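Local coordinates for lipoprotein (Colwellia psychrerythraea, PDB 3O0Y), which is a putative lipoprotein of unknown function, probably related to the zincin-like metallopeptidases, at residues 368-371 with 372-376. Residues are numbered along the deposited sequence; the frame is centred on the assembly and turned at random.
Sequences TEVT and AKMAP
Met-374 folds its side chain back over the carbonyl of Val-370, one turn earlier, in the last turns of helix 353-373. A chi1 of 79° sets CG in the position between the backbone N and the carbonyl carbon, close to Val-370 O (3.1 Å), and SD of Met-374 then lies 3.9 Å from CA of Thr-371. The methyl CG2 of Val-370 meets SD of Met-374 at 4.2 Å, an apolar contact between residues spaced i to i+4 on the buried side. Three alpha-helical i to i+4 bonds carry the backbone across: Ala-372 N to Thr-368 O, Lys-373 N to Glu-369 O at 3.0 Å, and Met-374 N to Val-370 O at 2.8 Å. The middle one is the straightest at the hydrogen (163°); the last bends to 141°. Beyond it the regular pattern lapses: Ala-375 N makes a weak bond to Ala-372 O, three residues back. The buried side of this part of the helix packs on Trp-446 of helix 444-452, touched by both Thr-371 and Met-374, with Pro-442 and Leu-484 also against the methionine. Shortening Met-374 to an alanine is likely to leave a gap beside CG2 of Val-370 and take from Trp-446 part of its packing. Thr-371 OG1 is hydrogen-bonded to Ile-367 O and to Asn-441 ND2, linking the helix to the loop before helix 444-452. On the exposed side, CG of Lys-373 rests 3.4 Å from Glu-369 O, while Lys-373 CG and Glu-369 CG approach to 4.4 Å.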
ATOM      1  N   THR A 368     -19.818  -5.800 -10.420  1.00  9.48           N
ATOM      2  CA  THR A 368     -20.569  -6.920 -10.929  1.00  9.18           C
ATOM      3  C   THR A 368     -20.394  -7.067 -12.442  1.00  9.23           C
ATOM      4  O   THR A 368     -20.218  -8.207 -12.963  1.00  8.67           O
ATOM      5  CB  THR A 368     -22.084  -6.767 -10.547  1.00 12.01           C
ATOM      6  OG1 THR A 368     -22.153  -6.715  -9.122  1.00 15.17           O
ATOM      7  CG2 THR A 368     -22.932  -7.901 -11.121  1.00 13.31           C
ATOM      8  N   GLU A 369     -20.553  -5.949 -13.148  1.00  6.54           N
ATOM      9  CA  GLU A 369     -20.461  -5.961 -14.589  1.00  8.48           C
ATOM     10  C   GLU A 369     -19.067  -6.395 -15.062  1.00  7.46           C
ATOM     11  O   GLU A 369     -18.952  -7.221 -15.930  1.00  8.35           O
ATOM     12  CB  GLU A 369     -20.833  -4.597 -15.145  1.00  9.83           C
ATOM     13  CG  GLU A 369     -20.637  -4.449 -16.647  1.00 14.63           C
ATOM     14  CD  GLU A 369     -20.826  -2.943 -17.070  1.00 23.63           C
ATOM     15  OE1 GLU A 369     -20.268  -1.975 -16.406  1.00 21.77           O
ATOM     16  OE2 GLU A 369     -21.615  -2.751 -18.014  1.00 28.96           O
ATOM     17  N   VAL A 370     -18.008  -5.779 -14.556  1.00  5.80           N
ATOM     18  CA  VAL A 370     -16.668  -6.077 -15.070  1.00  6.06           C
ATOM     19  C   VAL A 370     -16.276  -7.516 -14.743  1.00  6.94           C
ATOM     20  O   VAL A 370     -15.607  -8.149 -15.506  1.00  7.30           O
ATOM     21  CB  VAL A 370     -15.603  -5.072 -14.592  1.00  4.84           C
ATOM     22  CG1 VAL A 370     -15.283  -5.183 -13.021  1.00  6.15           C
ATOM     23  CG2 VAL A 370     -14.335  -5.216 -15.484  1.00  3.42           C
ATOM     24  N   THR A 371     -16.683  -8.021 -13.578  1.00  7.13           N
ATOM     25  CA  THR A 371     -16.250  -9.344 -13.156  1.00  7.30           C
ATOM     26  C   THR A 371     -16.842 -10.384 -14.057  1.00  8.62           C
ATOM     27  O   THR A 371     -16.168 -11.332 -14.456  1.00 10.21           O
ATOM     28  CB  THR A 371     -16.685  -9.593 -11.693  1.00  8.29           C
ATOM     29  OG1 THR A 371     -16.102  -8.597 -10.865  1.00  8.58           O
ATOM     30  CG2 THR A 371     -16.254 -11.009 -11.193  1.00 12.11           C
ATOM     31  N   ALA A 372     -18.062 -10.114 -14.510  1.00  8.44           N
ATOM     32  CA  ALA A 372     -18.725 -10.988 -15.483  1.00  9.99           C
ATOM     33  C   ALA A 372     -18.115 -10.887 -16.862  1.00  8.44           C
ATOM     34  O   ALA A 372     -17.844 -11.901 -17.520  1.00 10.13           O
ATOM     35  CB  ALA A 372     -20.225 -10.630 -15.567  1.00 11.75           C
ATOM     36  N   LYS A 373     -17.939  -9.679 -17.338  1.00  8.83           N
ATOM     37  CA  LYS A 373     -17.491  -9.447 -18.681  1.00 10.24           C
ATOM     38  C   LYS A 373     -16.022  -9.791 -18.863  1.00 10.97           C
ATOM     39  O   LYS A 373     -15.611 -10.095 -19.977  1.00 12.48           O
ATOM     40  CB  LYS A 373     -17.723  -7.983 -19.067  1.00 13.51           C
ATOM     41  CG  LYS A 373     -19.203  -7.664 -19.271  1.00 22.27           C
ATOM     42  CD  LYS A 373     -19.614  -7.993 -20.726  1.00 33.77           C
ATOM     43  CE  LYS A 373     -21.022  -8.600 -20.822  1.00 38.63           C
ATOM     44  NZ  LYS A 373     -21.142  -9.571 -21.994  1.00 41.66           N
ATOM     45  N   MET A 374     -15.213  -9.768 -17.787  1.00  8.98           N
ATOM     46  CA  MET A 374     -13.813 -10.032 -17.881  1.00  9.01           C
ATOM     47  C   MET A 374     -13.437 -11.516 -17.922  1.00  9.52           C
ATOM     48  O   MET A 374     -12.310 -11.864 -18.297  1.00  8.76           O
ATOM     49  CB  MET A 374     -13.013  -9.287 -16.745  1.00 11.43           C
ATOM     50  CG  MET A 374     -13.066  -9.937 -15.437  1.00  9.75           C
ATOM     51  SD  MET A 374     -12.499  -8.728 -14.068  1.00  2.00           S
ATOM     52  CE  MET A 374     -11.382 -10.016 -13.290  1.00  6.86           C
ATOM     53  N   ALA A 375     -14.414 -12.404 -17.665  1.00  6.38           N
ATOM     54  CA  ALA A 375     -14.178 -13.843 -17.499  1.00  8.81           C
ATOM     55  C   ALA A 375     -13.422 -14.480 -18.693  1.00  8.73           C
ATOM     56  O   ALA A 375     -12.561 -15.300 -18.466  1.00  9.59           O
ATOM     57  CB  ALA A 375     -15.531 -14.664 -17.276  1.00 10.58           C
ATOM     58  N   PRO A 376     -13.678 -14.058 -19.963  1.00  8.89           N
ATOM     59  CA  PRO A 376     -12.946 -14.724 -21.053  1.00 10.23           C
ATOM     60  C   PRO A 376     -11.456 -14.573 -21.005  1.00  8.87           C
ATOM     61  O   PRO A 376     -10.765 -15.461 -21.552  1.00 10.03           O
ATOM     62  CB  PRO A 376     -13.506 -14.043 -22.315  1.00 12.14           C
ATOM     63  CG  PRO A 376     -14.898 -13.675 -21.908  1.00 13.22           C
ATOM     64  CD  PRO A 376     -14.767 -13.235 -20.480  1.00 11.12           C
TER